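Mitomycin biosynthesis 6-O-methyltransferase (Streptomyces lavendulae, PDB 3GWZ) transfers the methyl group of S-adenosyl-L-methionine to the 6-hydroxyl of demethylated mitomycins A and B, forming their quinone methoxy group. Local coordinates at residues Ile265-His279 / Ile293-Asp307. Sequence-based numbering, arbitrary orientation.
Sequences IPDGADVYLIKHVLH and IATAMKPDSRLLVID. With SAH (S-adenosyl-L-homocysteine), chain G.
Asp307 OD1 accepts the ring N-H of His276 ND1 at 2.8 Å, the donor standing 49° out of the carboxylate plane although OD1 lies near the plane of the imidazole. Asp307 OD2 takes a 2.8 Å bond from a water that also donates to Ile274 O and accepts from Val277 N, and a weak bond from His279 N. The carboxylate also lies over one face of the ring of His279, the inferred proton acceptor, offset toward the ring's rim; His279 ND1 is hydrogen-bonded to Glu333.

All this lies at the C-terminal ends of the parallel strands of a right-handed beta-alpha-beta crossover of the class I methyltransferase fold, in which strands 271-275 and 302-307 are joined through helix 283-296. Here S-adenosyl-L-homocysteine is held by Lys275: its backbone O accepts the ligand amine, while NZ, brought round by bends at chi3 and chi4, donates to the ligand OXT at 2.7 Å. Glu190 binds both Lys275 NZ and His276 NE2.

Behind the site, Ile274 CG2 lies alongside Val305 CG2, 3.7 Å away and pointing the same way, on the face that helix 283-296 covers through Ile293. Farther back, Tyr272 OH donates to Pro266 O in the ring plane and accepts from Ala269 N, so the buried hydroxyl both donates and accepts; the side chain of Met297, a selenomethionine, runs past the ring in the opposite direction, its CG 3.9 Å from Tyr272 CE2. At the far end Ser301 OG accepts from Lys298 N and donates to Ala269 O at 2.6 Å, in the carbonyl plane.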
ATOM      1  N   ILE A 265      33.412  18.960  12.655  1.00 20.57           N
ATOM      2  CA  ILE A 265      33.388  17.519  12.886  1.00 20.10           C
ATOM      3  C   ILE A 265      33.542  17.311  14.385  1.00 23.20           C
ATOM      4  O   ILE A 265      34.530  17.755  14.960  1.00 25.50           O
ATOM      5  CB  ILE A 265      34.561  16.797  12.194  1.00 18.89           C
ATOM      6  CG1 ILE A 265      34.518  17.004  10.677  1.00 16.59           C
ATOM      7  CG2 ILE A 265      34.531  15.313  12.521  1.00 18.18           C
ATOM      8  CD1 ILE A 265      33.402  16.249   9.986  1.00 16.83           C
ATOM      9  N   PRO A 266      32.564  16.649  15.028  1.00 24.94           N
ATOM     10  CA  PRO A 266      32.648  16.424  16.478  1.00 23.13           C
ATOM     11  C   PRO A 266      33.966  15.774  16.867  1.00 21.81           C
ATOM     12  O   PRO A 266      34.382  14.779  16.266  1.00 24.23           O
ATOM     13  CB  PRO A 266      31.496  15.456  16.752  1.00 24.40           C
ATOM     14  CG  PRO A 266      30.511  15.743  15.667  1.00 24.98           C
ATOM     15  CD  PRO A 266      31.321  16.113  14.454  1.00 23.07           C
ATOM     16  N   ASP A 267      34.606  16.325  17.890  1.00 24.99           N
ATOM     17  CA  ASP A 267      35.932  15.891  18.279  1.00 22.21           C
ATOM     18  C   ASP A 267      35.933  14.649  19.183  1.00 24.30           C
ATOM     19  O   ASP A 267      35.050  14.467  20.026  1.00 24.77           O
ATOM     20  CB  ASP A 267      36.666  17.057  18.956  1.00 29.53           C
ATOM     21  CG  ASP A 267      38.039  16.673  19.450  1.00 41.06           C
ATOM     22  OD1 ASP A 267      38.932  16.431  18.607  1.00 44.86           O
ATOM     23  OD2 ASP A 267      38.228  16.618  20.685  1.00 46.86           O
ATOM     24  N   GLY A 268      36.928  13.790  18.982  1.00 29.32           N
ATOM     25  CA  GLY A 268      37.229  12.722  19.917  1.00 26.26           C
ATOM     26  C   GLY A 268      36.337  11.492  19.967  1.00 27.72           C
ATOM     27  O   GLY A 268      36.239  10.858  21.014  1.00 23.30           O
ATOM     28  N   ALA A 269      35.697  11.131  18.858  1.00 19.53           N
ATOM     29  CA  ALA A 269      34.941   9.876  18.826  1.00 23.42           C
ATOM     30  C   ALA A 269      35.856   8.699  18.499  1.00 17.96           C
ATOM     31  O   ALA A 269      36.924   8.882  17.922  1.00 19.03           O
ATOM     32  CB  ALA A 269      33.793   9.958  17.811  1.00 22.87           C
ATOM     33  N   ASP A 270      35.424   7.491  18.848  1.00 14.17           N
ATOM     34  CA  ASP A 270      36.173   6.277  18.533  1.00 19.06           C
ATOM     35  C   ASP A 270      36.125   5.910  17.047  1.00 19.63           C
ATOM     36  O   ASP A 270      37.118   5.464  16.466  1.00 17.16           O
ATOM     37  CB  ASP A 270      35.638   5.101  19.356  1.00 16.93           C
ATOM     38  CG  ASP A 270      35.907   5.258  20.847  1.00 26.15           C
ATOM     39  OD1 ASP A 270      36.935   5.874  21.200  1.00 24.80           O
ATOM     40  OD2 ASP A 270      35.095   4.761  21.656  1.00 29.60           O
ATOM     41  N   VAL A 271      34.964   6.070  16.427  1.00 19.58           N
ATOM     42  CA  VAL A 271      34.856   5.725  15.016  1.00 16.40           C
ATOM     43  C   VAL A 271      34.064   6.789  14.265  1.00 15.56           C
ATOM     44  O   VAL A 271      33.005   7.241  14.723  1.00 17.57           O
ATOM     45  CB  VAL A 271      34.254   4.308  14.814  1.00 21.50           C
ATOM     46  CG1 VAL A 271      32.865   4.220  15.444  1.00 22.63           C
ATOM     47  CG2 VAL A 271      34.206   3.937  13.327  1.00 20.51           C
ATOM     48  N   TYR A 272      34.608   7.218  13.130  1.00 17.92           N
ATOM     49  CA  TYR A 272      33.905   8.134  12.247  1.00 14.48           C
ATOM     50  C   TYR A 272      33.476   7.376  11.001  1.00 15.39           C
ATOM     51  O   TYR A 272      34.215   6.527  10.499  1.00 15.25           O
ATOM     52  CB  TYR A 272      34.806   9.312  11.871  1.00 14.52           C
ATOM     53  CG  TYR A 272      35.095  10.205  13.057  1.00 17.07           C
ATOM     54  CD1 TYR A 272      34.331  11.337  13.294  1.00 17.33           C
ATOM     55  CD2 TYR A 272      36.106   9.888  13.962  1.00 20.56           C
ATOM     56  CE1 TYR A 272      34.565  12.142  14.392  1.00 21.80           C
ATOM     57  CE2 TYR A 272      36.358  10.694  15.063  1.00 17.89           C
ATOM     58  CZ  TYR A 272      35.587  11.813  15.276  1.00 19.77           C
ATOM     59  OH  TYR A 272      35.830  12.621  16.369  1.00 20.75           O
ATOM     60  N   LEU A 273      32.277   7.668  10.514  1.00 15.26           N
ATOM     61  CA  LEU A 273      31.778   7.001   9.320  1.00 15.93           C
ATOM     62  C   LEU A 273      31.409   8.063   8.299  1.00 15.21           C
ATOM     63  O   LEU A 273      30.879   9.111   8.655  1.00 14.36           O
ATOM     64  CB  LEU A 273      30.561   6.135   9.642  1.00 14.44           C
ATOM     65  CG  LEU A 273      30.773   4.929  10.568  1.00 18.99           C
ATOM     66  CD1 LEU A 273      30.821   5.382  12.008  1.00 20.89           C
ATOM     67  CD2 LEU A 273      29.658   3.922  10.381  1.00 22.66           C
ATOM     68  N   ILE A 274      31.708   7.796   7.033  1.00 14.74           N
ATOM     69  CA  ILE A 274      31.378   8.729   5.955  1.00 13.71           C
ATOM     70  C   ILE A 274      31.046   7.914   4.699  1.00 13.73           C
ATOM     71  O   ILE A 274      31.923   7.379   4.039  1.00 14.76           O
ATOM     72  CB  ILE A 274      32.503   9.770   5.733  1.00 15.17           C
ATOM     73  CG1 ILE A 274      32.067  10.860   4.748  1.00 11.78           C
ATOM     74  CG2 ILE A 274      33.808   9.109   5.278  1.00 14.08           C
ATOM     75  CD1 ILE A 274      32.951  12.117   4.814  1.00 13.65           C
ATOM     76  N   LYS A 275      29.758   7.793   4.409  1.00 15.77           N
ATOM     77  CA  LYS A 275      29.284   6.866   3.385  1.00 12.78           C
ATOM     78  C   LYS A 275      28.616   7.635   2.260  1.00 13.24           C
ATOM     79  O   LYS A 275      27.690   8.404   2.513  1.00 12.47           O
ATOM     80  CB  LYS A 275      28.278   5.877   4.001  1.00 11.65           C
ATOM     81  CG  LYS A 275      27.628   4.933   3.000  1.00 14.75           C
ATOM     82  CD  LYS A 275      26.940   3.743   3.680  1.00 14.34           C
ATOM     83  CE  LYS A 275      25.565   4.099   4.253  1.00 14.87           C
ATOM     84  NZ  LYS A 275      24.533   4.346   3.196  1.00 15.42           N
ATOM     85  N   HIS A 276      29.098   7.422   1.034  1.00 11.73           N
ATOM     86  CA  HIS A 276      28.559   8.055  -0.164  1.00 13.04           C
ATOM     87  C   HIS A 276      28.530   9.573  -0.030  1.00 16.92           C
ATOM     88  O   HIS A 276      27.593  10.243  -0.483  1.00 14.38           O
ATOM     89  CB  HIS A 276      27.164   7.504  -0.495  1.00 15.19           C
ATOM     90  CG  HIS A 276      27.167   6.055  -0.868  1.00 13.07           C
ATOM     91  ND1 HIS A 276      28.131   5.501  -1.685  1.00 17.82           N
ATOM     92  CD2 HIS A 276      26.325   5.046  -0.541  1.00 14.11           C
ATOM     93  CE1 HIS A 276      27.884   4.212  -1.842  1.00 15.15           C
ATOM     94  NE2 HIS A 276      26.791   3.912  -1.159  1.00 17.07           N
ATOM     95  N   VAL A 277      29.564  10.110   0.604  1.00 11.34           N
ATOM     96  CA  VAL A 277      29.696  11.552   0.720  1.00  9.55           C
ATOM     97  C   VAL A 277      30.870  12.025  -0.122  1.00 12.50           C
ATOM     98  O   VAL A 277      30.720  12.910  -0.964  1.00 10.31           O
ATOM     99  CB  VAL A 277      29.843  12.009   2.195  1.00 14.63           C
ATOM    100  CG1 VAL A 277      30.380  13.453   2.274  1.00 10.53           C
ATOM    101  CG2 VAL A 277      28.508  11.896   2.913  1.00 11.69           C
ATOM    102  N   LEU A 278      32.037  11.417   0.078  1.00 12.23           N
ATOM    103  CA  LEU A 278      33.239  11.924  -0.575  1.00 13.68           C
ATOM    104  C   LEU A 278      33.125  11.874  -2.093  1.00 14.01           C
ATOM    105  O   LEU A 278      33.709  12.700  -2.780  1.00 12.13           O
ATOM    106  CB  LEU A 278      34.488  11.181  -0.102  1.00 13.02           C
ATOM    107  CG  LEU A 278      34.761  11.358   1.390  1.00 14.97           C
ATOM    108  CD1 LEU A 278      36.028  10.616   1.787  1.00 17.39           C
ATOM    109  CD2 LEU A 278      34.860  12.849   1.743  1.00 13.20           C
ATOM    110  N   HIS A 279      32.366  10.920  -2.623  1.00 12.19           N
ATOM    111  CA  HIS A 279      32.241  10.836  -4.075  1.00 13.17           C
ATOM    112  C   HIS A 279      31.403  11.971  -4.687  1.00 13.11           C
ATOM    113  O   HIS A 279      31.342  12.115  -5.914  1.00 12.43           O
ATOM    114  CB  HIS A 279      31.791   9.439  -4.528  1.00 13.67           C
ATOM    115  CG  HIS A 279      30.362   9.114  -4.223  1.00 13.00           C
ATOM    116  ND1 HIS A 279      29.766   7.944  -4.646  1.00 14.75           N
ATOM    117  CD2 HIS A 279      29.401   9.807  -3.566  1.00 13.03           C
ATOM    118  CE1 HIS A 279      28.506   7.922  -4.250  1.00 14.85           C
ATOM    119  NE2 HIS A 279      28.256   9.042  -3.595  1.00 14.25           N
ATOM    120  N   ILE A 293      38.382  15.975   9.593  1.00 18.79           N
ATOM    121  CA  ILE A 293      38.156  14.711  10.278  1.00 19.18           C
ATOM    122  C   ILE A 293      39.431  14.291  11.004  1.00 19.81           C
ATOM    123  O   ILE A 293      39.400  13.953  12.180  1.00 18.96           O
ATOM    124  CB  ILE A 293      37.719  13.596   9.304  1.00 19.36           C
ATOM    125  CG1 ILE A 293      36.348  13.925   8.707  1.00 17.41           C
ATOM    126  CG2 ILE A 293      37.678  12.248  10.008  1.00 17.50           C
ATOM    127  CD1 ILE A 293      35.964  13.002   7.561  1.00 18.99           C
ATOM    128  N   ALA A 294      40.557  14.336  10.302  1.00 19.37           N
ATOM    129  CA  ALA A 294      41.835  13.973  10.907  1.00 20.33           C
ATOM    130  C   ALA A 294      42.094  14.734  12.215  1.00 24.50           C
ATOM    131  O   ALA A 294      42.585  14.161  13.189  1.00 23.74           O
ATOM    132  CB  ALA A 294      42.982  14.207   9.910  1.00 23.15           C
ATOM    133  N   THR A 295      41.767  16.021  12.217  0.73 22.96           N
ATOM    134  CA  THR A 295      41.961  16.878  13.384  0.73 24.16           C
ATOM    135  C   THR A 295      41.131  16.406  14.575  0.73 30.11           C
ATOM    136  O   THR A 295      41.562  16.498  15.729  0.73 24.31           O
ATOM    137  CB  THR A 295      41.601  18.337  13.049  0.73 24.36           C
ATOM    138  OG1 THR A 295      42.535  18.846  12.087  0.73 27.02           O
ATOM    139  CG2 THR A 295      41.640  19.211  14.294  0.73 30.86           C
ATOM    140  N   ALA A 296      39.947  15.878  14.284  1.00 23.36           N
ATOM    141  CA  ALA A 296      39.005  15.472  15.321  1.00 21.70           C
ATOM    142  C   ALA A 296      39.334  14.092  15.880  1.00 24.87           C
ATOM    143  O   ALA A 296      38.808  13.691  16.918  1.00 25.95           O
ATOM    144  CB  ALA A 296      37.574  15.482  14.774  1.00 21.16           C
HETATM  145  N   MSE A 297      40.192  13.358  15.183  1.00 22.49           N
HETATM  146  CA  MSE A 297      40.452  11.972  15.545  1.00 23.16           C
HETATM  147  C   MSE A 297      41.465  11.829  16.682  1.00 32.17           C
HETATM  148  O   MSE A 297      42.439  12.579  16.763  1.00 30.01           O
HETATM  149  CB  MSE A 297      40.919  11.174  14.326  1.00 23.45           C
HETATM  150  CG  MSE A 297      39.808  10.941  13.304  1.00 22.50           C
HETATM  151 SE   MSE A 297      40.442  10.151  11.650  0.65 23.10          SE
HETATM  152  CE  MSE A 297      40.916   8.400  12.343  1.00 17.68           C
ATOM    153  N   LYS A 298      41.217  10.861  17.558  1.00 25.39           N
ATOM    154  CA  LYS A 298      42.205  10.462  18.550  1.00 32.17           C
ATOM    155  C   LYS A 298      43.172   9.487  17.896  1.00 34.50           C
ATOM    156  O   LYS A 298      42.834   8.844  16.901  1.00 31.79           O
ATOM    157  CB  LYS A 298      41.527   9.791  19.747  1.00 37.90           C
ATOM    158  CG  LYS A 298      40.530  10.674  20.465  1.00 33.82           C
ATOM    159  CD  LYS A 298      39.883   9.943  21.630  1.00 35.65           C
ATOM    160  CE  LYS A 298      39.222   8.653  21.181  1.00 31.57           C
ATOM    161  NZ  LYS A 298      38.326   8.099  22.234  1.00 32.35           N
ATOM    162  N   PRO A 299      44.382   9.366  18.452  1.00 32.58           N
ATOM    163  CA  PRO A 299      45.364   8.445  17.874  1.00 29.73           C
ATOM    164  C   PRO A 299      44.779   7.054  17.636  1.00 31.33           C
ATOM    165  O   PRO A 299      45.158   6.378  16.681  1.00 30.35           O
ATOM    166  CB  PRO A 299      46.455   8.389  18.946  1.00 37.27           C
ATOM    167  CG  PRO A 299      46.382   9.733  19.602  1.00 42.72           C
ATOM    168  CD  PRO A 299      44.924  10.116  19.601  1.00 40.18           C
ATOM    169  N   ASP A 300      43.861   6.639  18.500  1.00 29.57           N
ATOM    170  CA  ASP A 300      43.271   5.308  18.421  1.00 30.02           C
ATOM    171  C   ASP A 300      41.971   5.292  17.599  1.00 28.90           C
ATOM    172  O   ASP A 300      41.388   4.237  17.364  1.00 25.24           O
ATOM    173  CB  ASP A 300      43.019   4.751  19.829  1.00 35.21           C
ATOM    174  CG  ASP A 300      42.471   5.806  20.797  1.00 52.18           C
ATOM    175  OD1 ASP A 300      43.093   6.886  20.938  1.00 50.58           O
ATOM    176  OD2 ASP A 300      41.427   5.547  21.440  1.00 56.62           O
ATOM    177  N   SER A 301      41.525   6.463  17.163  1.00 22.80           N
ATOM    178  CA  SER A 301      40.289   6.559  16.393  1.00 24.72           C
ATOM    179  C   SER A 301      40.414   5.874  15.039  1.00 25.14           C
ATOM    180  O   SER A 301      41.515   5.716  14.509  1.00 20.34           O
ATOM    181  CB  SER A 301      39.891   8.022  16.186  1.00 18.58           C
ATOM    182  OG  SER A 301      39.432   8.591  17.394  1.00 30.39           O
ATOM    183  N   ARG A 302      39.278   5.466  14.484  1.00 21.34           N
ATOM    184  CA  ARG A 302      39.253   4.927  13.135  1.00 19.31           C
ATOM    185  C   ARG A 302      38.237   5.682  12.278  1.00 21.69           C
ATOM    186  O   ARG A 302      37.201   6.125  12.775  1.00 16.31           O
ATOM    187  CB  ARG A 302      38.941   3.426  13.152  1.00 26.43           C
ATOM    188  CG  ARG A 302      40.064   2.554  13.723  1.00 28.20           C
ATOM    189  CD  ARG A 302      41.347   2.728  12.924  1.00 32.17           C
ATOM    190  NE  ARG A 302      42.414   1.828  13.358  1.00 37.44           N
ATOM    191  CZ  ARG A 302      43.407   2.174  14.171  1.00 37.84           C
ATOM    192  NH1 ARG A 302      43.478   3.407  14.661  1.00 28.09           N
ATOM    193  NH2 ARG A 302      44.333   1.280  14.499  1.00 39.48           N
ATOM    194  N   LEU A 303      38.557   5.849  10.998  1.00 18.48           N
ATOM    195  CA  LEU A 303      37.626   6.436  10.042  1.00 17.02           C
ATOM    196  C   LEU A 303      37.266   5.376   9.017  1.00 17.21           C
ATOM    197  O   LEU A 303      38.155   4.702   8.483  1.00 15.41           O
ATOM    198  CB  LEU A 303      38.259   7.635   9.333  1.00 15.13           C
ATOM    199  CG  LEU A 303      37.541   8.153   8.080  1.00 17.70           C
ATOM    200  CD1 LEU A 303      36.143   8.641   8.423  1.00 14.99           C
ATOM    201  CD2 LEU A 303      38.347   9.278   7.435  1.00 17.72           C
ATOM    202  N   LEU A 304      35.969   5.206   8.772  1.00 12.64           N
ATOM    203  CA  LEU A 304      35.503   4.307   7.724  1.00 17.06           C
ATOM    204  C   LEU A 304      34.951   5.110   6.555  1.00 18.61           C
ATOM    205  O   LEU A 304      33.854   5.658   6.629  1.00 13.60           O
ATOM    206  CB  LEU A 304      34.409   3.367   8.236  1.00 13.76           C
ATOM    207  CG  LEU A 304      34.708   2.577   9.513  1.00 18.73           C
ATOM    208  CD1 LEU A 304      33.558   1.614   9.807  1.00 19.38           C
ATOM    209  CD2 LEU A 304      36.033   1.829   9.391  1.00 18.20           C
ATOM    210  N   VAL A 305      35.716   5.182   5.474  1.00 15.35           N
ATOM    211  CA  VAL A 305      35.195   5.741   4.252  1.00 12.51           C
ATOM    212  C   VAL A 305      34.439   4.620   3.543  1.00 16.65           C
ATOM    213  O   VAL A 305      35.014   3.605   3.176  1.00 13.50           O
ATOM    214  CB  VAL A 305      36.314   6.308   3.356  1.00 14.29           C
ATOM    215  CG1 VAL A 305      35.749   6.642   1.976  1.00 16.56           C
ATOM    216  CG2 VAL A 305      36.906   7.552   3.995  1.00 17.17           C
ATOM    217  N   ILE A 306      33.132   4.792   3.389  1.00 14.64           N
ATOM    218  CA  ILE A 306      32.300   3.754   2.800  1.00 13.28           C
ATOM    219  C   ILE A 306      31.769   4.255   1.466  1.00 15.97           C
ATOM    220  O   ILE A 306      30.919   5.140   1.417  1.00 14.98           O
ATOM    221  CB  ILE A 306      31.155   3.371   3.755  1.00 11.38           C
ATOM    222  CG1 ILE A 306      31.748   2.944   5.106  1.00 16.03           C
ATOM    223  CG2 ILE A 306      30.295   2.260   3.158  1.00 11.90           C
ATOM    224  CD1 ILE A 306      30.729   2.815   6.226  1.00 15.98           C
ATOM    225  N   ASP A 307      32.298   3.724   0.375  1.00 16.15           N
ATOM    226  CA  ASP A 307      31.907   4.268  -0.921  1.00 16.35           C
ATOM    227  C   ASP A 307      32.094   3.267  -2.049  1.00 20.19           C
ATOM    228  O   ASP A 307      32.563   2.144  -1.835  1.00 16.78           O
ATOM    229  CB  ASP A 307      32.652   5.583  -1.211  1.00 14.92           C
ATOM    230  CG  ASP A 307      31.708   6.710  -1.637  1.00 21.22           C
ATOM    231  OD1 ASP A 307      30.728   6.424  -2.360  1.00 22.11           O
ATOM    232  OD2 ASP A 307      31.941   7.883  -1.249  1.00 18.63           O
TER
HETATM  233  N   SAH G 352      25.474   9.071   4.176  1.00 12.43           N
HETATM  234  CA  SAH G 352      24.085   9.031   3.603  1.00 10.20           C
HETATM  235  CB  SAH G 352      23.791  10.161   2.596  1.00 11.62           C
HETATM  236  CG  SAH G 352      24.704  10.232   1.357  1.00 16.88           C
HETATM  237  SD  SAH G 352      24.171  11.502   0.216  1.00  7.27           S
HETATM  238  C   SAH G 352      23.859   7.700   2.942  1.00 18.92           C
HETATM  239  O   SAH G 352      22.709   7.333   2.683  1.00 17.14           O
HETATM  240  OXT SAH G 352      24.810   6.958   2.660  1.00 16.00           O
HETATM  241  C5' SAH G 352      25.279  12.816   0.686  1.00 12.17           C
HETATM  242  C4' SAH G 352      24.797  13.634   1.902  1.00 12.98           C
HETATM  243  O4' SAH G 352      25.676  14.738   2.220  1.00 12.80           O
HETATM  244  C3' SAH G 352      23.400  14.255   1.794  1.00 12.81           C
HETATM  245  O3' SAH G 352      22.539  13.638   2.764  1.00 13.26           O
HETATM  246  C2' SAH G 352      23.571  15.739   2.128  1.00 11.76           C
HETATM  247  O2' SAH G 352      22.562  16.257   3.004  1.00 12.62           O
HETATM  248  C1' SAH G 352      24.886  15.755   2.872  1.00 12.81           C
HETATM  249  N9  SAH G 352      25.639  17.025   2.780  1.00 13.86           N
HETATM  250  C8  SAH G 352      25.938  17.704   1.649  1.00 13.93           C
HETATM  251  N7  SAH G 352      26.673  18.808   1.937  1.00 14.01           N
HETATM  252  C5  SAH G 352      26.859  18.824   3.279  1.00 15.60           C
HETATM  253  C6  SAH G 352      27.555  19.697   4.243  1.00 17.12           C
HETATM  254  N6  SAH G 352      28.203  20.794   3.782  1.00 11.24           N
HETATM  255  N1  SAH G 352      27.508  19.367   5.563  1.00 13.76           N
HETATM  256  C2  SAH G 352      26.859  18.276   5.993  1.00 16.26           C
HETATM  257  N3  SAH G 352      26.205  17.430   5.168  1.00 15.46           N
HETATM  258  C4  SAH G 352      26.177  17.651   3.830  1.00 13.53           C
HETATM  259  O   HOH W   1      32.096   8.674   1.406  1.00 14.09           O